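Local coordinates for protein putative Phosphoglycerate mutase (Plasmodium falciparum, PDB 3EOZ) that probably acts as a serine/threonine phosphatase of the PGAM5 type, its soluble domain carrying the histidine phosphatase fold of the phosphoglycerate mutase family, at residues M77-E82 / L102-P107; K81-I86 / L151-G156. All blocks are in the same frame, centred on the assembly; numbering follows the deposited sequence.

Contact 1 (M77-E82 / L102-P107); sequences MIRAKE and LNEGTP
M77, present as selenomethionine, lies against the carboxylate of E104 and the amide of N103, while R79 reaches E104 from the first turn of the helix. The M77 chain is bent, with chi2 at 58°, and it touches E104 early: its CG comes 3.3 Å from E104 OE1, obliquely to the glutamate chain. Farther out, SE stands 3.9 Å from N103 OD1, the two side chains crossing at about a right angle. N103 OD1 is itself hydrogen-bonded to the backbone N of D76, so the amide that SE packs against is tied to the residue just ahead of M77. E104 places CG between its backbone N and carbonyl carbon (chi1 69°) and runs extended from there, which brings the carboxylate alongside M77 CG and up to R79. In the histidine phosphatase fold the active site opens at the C-terminal ends of the parallel strands, and this contact sits there: M77 holds the N-cap position of helix 78-88, which follows strand 68-74, and E104 belongs to the loop between strand 95-98 and helix 114-139. A salt bridge joins R79 NH2 to E104 OE1 at 2.6 Å, and OE2 of the same carboxylate is 2.8 Å from that NH2. One nitrogen thus faces both oxygens, with the guanidinium and carboxylate planes 81° apart, unlike the coplanar pairing in which two nitrogens meet two oxygens. The R79 chain is extended from CG to NE, and the guanidinium bridges two anions, the carboxylate through NH2 and a bound phosphate through a salt bridge from NH1. The side chain of E104 also touches H155.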
HETATM    1  N   MSE B  77       4.279  14.029 -25.484  1.00 55.28           N
HETATM    2  CA  MSE B  77       5.558  14.322 -24.830  1.00 56.22           C
HETATM    3  C   MSE B  77       6.698  13.594 -25.494  1.00 56.05           C
HETATM    4  O   MSE B  77       6.575  12.407 -25.840  1.00 55.70           O
HETATM    5  CB  MSE B  77       5.553  13.918 -23.362  1.00 57.23           C
HETATM    6  CG  MSE B  77       4.946  14.924 -22.417  1.00 60.72           C
HETATM    7 SE   MSE B  77       3.123  15.370 -22.847  1.00 71.94          SE
HETATM    8  CE  MSE B  77       3.375  17.283 -23.222  1.00 66.01           C
ATOM      9  N   ILE B  78       7.819  14.303 -25.616  1.00 55.84           N
ATOM     10  CA  ILE B  78       8.981  13.805 -26.334  1.00 56.06           C
ATOM     11  C   ILE B  78       9.442  12.483 -25.764  1.00 55.94           C
ATOM     12  O   ILE B  78       9.607  11.525 -26.503  1.00 56.12           O
ATOM     13  CB  ILE B  78      10.153  14.831 -26.325  1.00 56.43           C
ATOM     14  CG1 ILE B  78       9.651  16.194 -26.844  1.00 57.24           C
ATOM     15  CG2 ILE B  78      11.334  14.309 -27.145  1.00 55.89           C
ATOM     16  CD1 ILE B  78      10.660  17.011 -27.655  1.00 58.51           C
ATOM     17  N   ARG B  79       9.646  12.438 -24.452  1.00 56.12           N
ATOM     18  CA  ARG B  79      10.018  11.178 -23.741  1.00 56.37           C
ATOM     19  C   ARG B  79       9.035  10.023 -23.928  1.00 55.76           C
ATOM     20  O   ARG B  79       9.453   8.851 -23.971  1.00 55.28           O
ATOM     21  CB  ARG B  79      10.202  11.420 -22.240  1.00 56.63           C
ATOM     22  CG  ARG B  79       9.358  12.513 -21.728  1.00 58.20           C
ATOM     23  CD  ARG B  79       9.168  12.503 -20.237  1.00 60.32           C
ATOM     24  NE  ARG B  79       8.287  13.624 -19.929  1.00 62.37           N
ATOM     25  CZ  ARG B  79       7.704  13.849 -18.768  1.00 64.12           C
ATOM     26  NH1 ARG B  79       7.901  13.032 -17.738  1.00 66.00           N
ATOM     27  NH2 ARG B  79       6.922  14.909 -18.640  1.00 64.83           N
ATOM     28  N   ALA B  80       7.743  10.352 -24.018  1.00 55.32           N
ATOM     29  CA  ALA B  80       6.715   9.355 -24.338  1.00 55.07           C
ATOM     30  C   ALA B  80       6.995   8.785 -25.718  1.00 54.90           C
ATOM     31  O   ALA B  80       7.195   7.582 -25.861  1.00 54.47           O
ATOM     32  CB  ALA B  80       5.318   9.969 -24.274  1.00 54.73           C
ATOM     33  N   LYS B  81       7.044   9.674 -26.713  1.00 55.43           N
ATOM     34  CA  LYS B  81       7.458   9.339 -28.088  1.00 55.74           C
ATOM     35  C   LYS B  81       8.763   8.543 -28.134  1.00 55.55           C
ATOM     36  O   LYS B  81       8.864   7.513 -28.811  1.00 55.60           O
ATOM     37  CB  LYS B  81       7.589  10.621 -28.924  1.00 56.24           C
ATOM     38  CG  LYS B  81       6.242  11.096 -29.483  1.00 58.46           C
ATOM     39  CD  LYS B  81       6.143  12.597 -29.732  1.00 60.28           C
ATOM     40  CE  LYS B  81       4.744  12.929 -30.269  1.00 62.23           C
ATOM     41  NZ  LYS B  81       4.395  14.390 -30.241  1.00 64.44           N
ATOM     42  N   GLU B  82       9.746   9.016 -27.385  1.00 55.11           N
ATOM     43  CA  GLU B  82      11.035   8.356 -27.290  1.00 55.47           C
ATOM     44  C   GLU B  82      10.887   6.903 -26.816  1.00 54.61           C
ATOM     45  O   GLU B  82      11.360   5.970 -27.483  1.00 54.83           O
ATOM     46  CB  GLU B  82      11.936   9.150 -26.339  1.00 56.13           C
ATOM     47  CG  GLU B  82      13.352   9.333 -26.819  1.00 59.44           C
ATOM     48  CD  GLU B  82      14.049  10.534 -26.179  1.00 63.94           C
ATOM     49  OE1 GLU B  82      13.396  11.580 -25.934  1.00 66.48           O
ATOM     50  OE2 GLU B  82      15.273  10.433 -25.940  1.00 68.32           O
ATOM     51  N   LEU B 102      -3.595  11.209 -23.557  1.00 44.28           N
ATOM     52  CA  LEU B 102      -2.593  10.637 -22.654  1.00 44.34           C
ATOM     53  C   LEU B 102      -1.601  11.661 -22.084  1.00 45.76           C
ATOM     54  O   LEU B 102      -0.728  11.304 -21.294  1.00 45.60           O
ATOM     55  CB  LEU B 102      -1.790   9.536 -23.373  1.00 44.11           C
ATOM     56  CG  LEU B 102      -2.461   8.195 -23.674  1.00 42.58           C
ATOM     57  CD1 LEU B 102      -1.553   7.351 -24.505  1.00 40.73           C
ATOM     58  CD2 LEU B 102      -2.868   7.435 -22.388  1.00 39.36           C
ATOM     59  N   ASN B 103      -1.718  12.925 -22.479  1.00 47.82           N
ATOM     60  CA  ASN B 103      -0.836  13.979 -21.960  1.00 49.46           C
ATOM     61  C   ASN B 103      -0.929  14.132 -20.456  1.00 51.40           C
ATOM     62  O   ASN B 103      -2.025  14.222 -19.905  1.00 52.08           O
ATOM     63  CB  ASN B 103      -1.178  15.334 -22.573  1.00 49.24           C
ATOM     64  CG  ASN B 103      -0.699  15.476 -24.008  1.00 49.58           C
ATOM     65  OD1 ASN B 103      -0.190  14.529 -24.621  1.00 51.61           O
ATOM     66  ND2 ASN B 103      -0.857  16.669 -24.550  1.00 47.86           N
ATOM     67  N   GLU B 104       0.231  14.194 -19.811  1.00 53.62           N
ATOM     68  CA  GLU B 104       0.349  14.427 -18.370  1.00 55.34           C
ATOM     69  C   GLU B 104      -0.283  15.722 -17.909  1.00 56.41           C
ATOM     70  O   GLU B 104      -0.718  15.826 -16.762  1.00 57.09           O
ATOM     71  CB  GLU B 104       1.821  14.513 -17.998  1.00 55.98           C
ATOM     72  CG  GLU B 104       2.478  15.785 -18.548  1.00 58.32           C
ATOM     73  CD  GLU B 104       3.961  15.652 -18.723  1.00 62.16           C
ATOM     74  OE1 GLU B 104       4.405  14.557 -19.151  1.00 64.01           O
ATOM     75  OE2 GLU B 104       4.679  16.651 -18.447  1.00 64.59           O
ATOM     76  N   GLY B 105      -0.280  16.731 -18.772  1.00 57.57           N
ATOM     77  CA  GLY B 105      -0.811  18.034 -18.411  1.00 58.57           C
ATOM     78  C   GLY B 105      -0.056  18.718 -17.275  1.00 59.34           C
ATOM     79  O   GLY B 105       1.026  18.285 -16.856  1.00 59.67           O
ATOM     80  N   THR B 106      -0.672  19.764 -16.743  1.00 59.67           N
ATOM     81  CA  THR B 106       0.039  20.756 -15.970  1.00 59.97           C
ATOM     82  C   THR B 106      -0.154  20.622 -14.455  1.00 60.14           C
ATOM     83  O   THR B 106      -1.278  20.464 -13.965  1.00 60.82           O
ATOM     84  CB  THR B 106      -0.402  22.159 -16.439  1.00 60.31           C
ATOM     85  OG1 THR B 106      -1.843  22.217 -16.526  1.00 59.85           O
ATOM     86  CG2 THR B 106       0.225  22.467 -17.820  1.00 59.68           C
ATOM     87  N   PRO B 107       0.941  20.707 -13.696  1.00 60.07           N
ATOM     88  CA  PRO B 107       0.776  20.685 -12.254  1.00 59.93           C
ATOM     89  C   PRO B 107       0.211  22.028 -11.797  1.00 59.55           C
ATOM     90  O   PRO B 107       0.551  23.065 -12.372  1.00 59.90           O
ATOM     91  CB  PRO B 107       2.205  20.500 -11.751  1.00 60.10           C
ATOM     92  CG  PRO B 107       3.055  21.214 -12.769  1.00 60.19           C
ATOM     93  CD  PRO B 107       2.288  21.165 -14.089  1.00 60.40           C
TER

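Contact 2 (K81-I86 / L151-G156); sequences KETANI and LVICHG. With PO4 (phosphate ion), chain E.
I153 reaches from strand 148-154 onto helix 78-88 and meets T83 and A84. Its CB bond already points at the helix. From CB the chain forks: the CG2 methyl lies 4.0 Å from T83 CG2, the two side chains slanting across each other. The other branch passes through CG1, which is set beside the backbone N (chi1 -58°), and continues extended (chi2 -173°), pushing CD1 to the helix surface. There CD1 sits against backbone as much as side chain, 3.5 Å from A84 CA and 3.6 Å from A84 N, with A84 CB at 3.8 Å. Consistent with the small alanine, the CA atoms of A84 and I153 are 7.0 Å apart. T83 turns its methyl to the isoleucine; its OG1 is hydrogen-bonded to R79 O, one turn back. I72 of strand 68-74 and I87 of the same helix also pack on I153, making this part of the layer between the helix and the parallel part of the alpha/beta sheet. Past the strand, H155 N-caps helix 156-166, ND1 accepting from N157 N, and G156 N donates to phosphate O1 at 2.9 Å, with a bent N-H...O angle of 137°. This ion, probably from the crystallisation liquor, lies over one face of the H155 ring, though their closest approach is too short to be trusted. No hydrogen bond crosses between helix and strand: I153 methyls rest on T83 CG2 and on A84 backbone and CB, a non-directional contact, whereas the phosphate is met by G156 N and by R79 near the helix start.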
ATOM      1  N   LYS B  81       7.044   9.674 -26.713  1.00 55.43           N
ATOM      2  CA  LYS B  81       7.458   9.339 -28.088  1.00 55.74           C
ATOM      3  C   LYS B  81       8.763   8.543 -28.134  1.00 55.55           C
ATOM      4  O   LYS B  81       8.864   7.513 -28.811  1.00 55.60           O
ATOM      5  CB  LYS B  81       7.589  10.621 -28.924  1.00 56.24           C
ATOM      6  CG  LYS B  81       6.242  11.096 -29.483  1.00 58.46           C
ATOM      7  CD  LYS B  81       6.143  12.597 -29.732  1.00 60.28           C
ATOM      8  CE  LYS B  81       4.744  12.929 -30.269  1.00 62.23           C
ATOM      9  NZ  LYS B  81       4.395  14.390 -30.241  1.00 64.44           N
ATOM     10  N   GLU B  82       9.746   9.016 -27.385  1.00 55.11           N
ATOM     11  CA  GLU B  82      11.035   8.356 -27.290  1.00 55.47           C
ATOM     12  C   GLU B  82      10.887   6.903 -26.816  1.00 54.61           C
ATOM     13  O   GLU B  82      11.360   5.970 -27.483  1.00 54.83           O
ATOM     14  CB  GLU B  82      11.936   9.150 -26.339  1.00 56.13           C
ATOM     15  CG  GLU B  82      13.352   9.333 -26.819  1.00 59.44           C
ATOM     16  CD  GLU B  82      14.049  10.534 -26.179  1.00 63.94           C
ATOM     17  OE1 GLU B  82      13.396  11.580 -25.934  1.00 66.48           O
ATOM     18  OE2 GLU B  82      15.273  10.433 -25.940  1.00 68.32           O
ATOM     19  N   THR B  83      10.208   6.718 -25.679  1.00 53.49           N
ATOM     20  CA  THR B  83       9.968   5.391 -25.105  1.00 52.05           C
ATOM     21  C   THR B  83       9.218   4.513 -26.095  1.00 51.98           C
ATOM     22  O   THR B  83       9.564   3.348 -26.274  1.00 51.73           O
ATOM     23  CB  THR B  83       9.181   5.499 -23.747  1.00 51.91           C
ATOM     24  OG1 THR B  83       9.984   6.198 -22.788  1.00 49.12           O
ATOM     25  CG2 THR B  83       8.816   4.137 -23.189  1.00 49.40           C
ATOM     26  N   ALA B  84       8.195   5.078 -26.740  1.00 52.11           N
ATOM     27  CA  ALA B  84       7.451   4.365 -27.788  1.00 52.17           C
ATOM     28  C   ALA B  84       8.406   3.889 -28.891  1.00 52.29           C
ATOM     29  O   ALA B  84       8.396   2.717 -29.271  1.00 51.57           O
ATOM     30  CB  ALA B  84       6.366   5.248 -28.367  1.00 51.80           C
ATOM     31  N   ASN B  85       9.243   4.803 -29.373  1.00 52.76           N
ATOM     32  CA  ASN B  85      10.233   4.474 -30.393  1.00 53.32           C
ATOM     33  C   ASN B  85      11.102   3.281 -29.986  1.00 53.03           C
ATOM     34  O   ASN B  85      11.128   2.274 -30.679  1.00 52.60           O
ATOM     35  CB  ASN B  85      11.110   5.687 -30.711  1.00 53.70           C
ATOM     36  CG  ASN B  85      10.609   6.475 -31.909  1.00 55.55           C
ATOM     37  OD1 ASN B  85       9.950   7.519 -31.759  1.00 56.08           O
ATOM     38  ND2 ASN B  85      10.923   5.980 -33.113  1.00 56.62           N
ATOM     39  N   ILE B  86      11.787   3.400 -28.851  1.00 52.89           N
ATOM     40  CA  ILE B  86      12.654   2.339 -28.356  1.00 52.87           C
ATOM     41  C   ILE B  86      11.887   1.013 -28.241  1.00 53.51           C
ATOM     42  O   ILE B  86      12.427  -0.064 -28.546  1.00 53.37           O
ATOM     43  CB  ILE B  86      13.256   2.729 -26.992  1.00 52.92           C
ATOM     44  CG1 ILE B  86      14.203   3.923 -27.144  1.00 52.66           C
ATOM     45  CG2 ILE B  86      14.000   1.557 -26.357  1.00 52.84           C
ATOM     46  CD1 ILE B  86      14.614   4.572 -25.824  1.00 51.86           C
ATOM     47  N   LEU B 151      -0.336  -1.613 -26.492  1.00 44.90           N
ATOM     48  CA  LEU B 151       0.461  -1.139 -25.374  1.00 43.40           C
ATOM     49  C   LEU B 151       0.177   0.325 -25.177  1.00 42.19           C
ATOM     50  O   LEU B 151       0.289   1.113 -26.107  1.00 42.00           O
ATOM     51  CB  LEU B 151       1.944  -1.330 -25.655  1.00 43.34           C
ATOM     52  CG  LEU B 151       2.404  -2.771 -25.872  1.00 42.95           C
ATOM     53  CD1 LEU B 151       3.878  -2.818 -26.248  1.00 43.86           C
ATOM     54  CD2 LEU B 151       2.170  -3.595 -24.645  1.00 43.50           C
ATOM     55  N   VAL B 152      -0.224   0.695 -23.967  1.00 41.00           N
ATOM     56  CA  VAL B 152      -0.519   2.083 -23.672  1.00 39.48           C
ATOM     57  C   VAL B 152       0.660   2.603 -22.876  1.00 39.33           C
ATOM     58  O   VAL B 152       0.895   2.147 -21.777  1.00 39.28           O
ATOM     59  CB  VAL B 152      -1.827   2.203 -22.895  1.00 38.98           C
ATOM     60  CG1 VAL B 152      -2.221   3.657 -22.730  1.00 37.44           C
ATOM     61  CG2 VAL B 152      -2.909   1.445 -23.622  1.00 37.74           C
ATOM     62  N   ILE B 153       1.425   3.526 -23.448  1.00 39.38           N
ATOM     63  CA  ILE B 153       2.567   4.103 -22.743  1.00 39.82           C
ATOM     64  C   ILE B 153       2.096   5.327 -21.986  1.00 40.09           C
ATOM     65  O   ILE B 153       1.374   6.158 -22.533  1.00 40.27           O
ATOM     66  CB  ILE B 153       3.729   4.441 -23.668  1.00 39.93           C
ATOM     67  CG1 ILE B 153       4.176   3.172 -24.397  1.00 39.65           C
ATOM     68  CG2 ILE B 153       4.894   5.027 -22.871  1.00 39.46           C
ATOM     69  CD1 ILE B 153       5.413   3.371 -25.184  1.00 40.94           C
ATOM     70  N   CYS B 154       2.498   5.417 -20.721  1.00 40.14           N
ATOM     71  CA  CYS B 154       1.861   6.341 -19.776  1.00 40.52           C
ATOM     72  C   CYS B 154       2.846   7.087 -18.896  1.00 40.30           C
ATOM     73  O   CYS B 154       3.801   6.518 -18.373  1.00 40.41           O
ATOM     74  CB  CYS B 154       0.925   5.566 -18.847  1.00 40.29           C
ATOM     75  SG  CYS B 154      -0.580   4.970 -19.599  1.00 41.43           S
ATOM     76  N   HIS B 155       2.580   8.369 -18.719  1.00 40.54           N
ATOM     77  CA  HIS B 155       3.166   9.129 -17.632  1.00 40.95           C
ATOM     78  C   HIS B 155       2.660   8.534 -16.318  1.00 40.08           C
ATOM     79  O   HIS B 155       1.551   7.971 -16.253  1.00 39.04           O
ATOM     80  CB  HIS B 155       2.753  10.589 -17.738  1.00 41.61           C
ATOM     81  CG  HIS B 155       3.496  11.496 -16.808  1.00 46.09           C
ATOM     82  ND1 HIS B 155       3.278  11.517 -15.443  1.00 49.29           N
ATOM     83  CD2 HIS B 155       4.451  12.425 -17.048  1.00 49.31           C
ATOM     84  CE1 HIS B 155       4.064  12.420 -14.886  1.00 49.46           C
ATOM     85  NE2 HIS B 155       4.794  12.979 -15.836  1.00 49.93           N
ATOM     86  N   GLY B 156       3.480   8.647 -15.280  1.00 39.62           N
ATOM     87  CA  GLY B 156       3.137   8.127 -13.959  1.00 39.32           C
ATOM     88  C   GLY B 156       1.840   8.678 -13.408  1.00 39.49           C
ATOM     89  O   GLY B 156       1.091   7.934 -12.773  1.00 39.93           O
TER
HETATM   90  P   PO4 E 216       7.094   9.877 -16.030  1.00 92.20           P
HETATM   91  O1  PO4 E 216       6.250   8.625 -16.155  1.00 92.89           O
HETATM   92  O2  PO4 E 216       7.450  10.057 -14.573  1.00 93.00           O
HETATM   93  O3  PO4 E 216       8.341   9.756 -16.884  1.00 93.27           O
HETATM   94  O4  PO4 E 216       6.370  11.095 -16.506  1.00 91.00           O

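After strand 22-28 and helix 49-64, strand 68-74 leads into helix 78-88, from which both contacts start, sharing K81 and E82. Contact 1 closes the shorter loop, 19 residues holding the rest of the helix and edge strand 95-98, and returns the chain to the helix's N-terminal end. Contact 2 closes a loop of 64 residues that also takes in helix 114-139, and brings strand 148-154 against the middle of the same helix. The two closures cross, contact 1 opening first and closing within the loop of contact 2. Their centres lie 9 Å apart, and the returning segments touch, E104 against H155 and L102 against V152, so helix, loop and inner strand converge beside the phosphate.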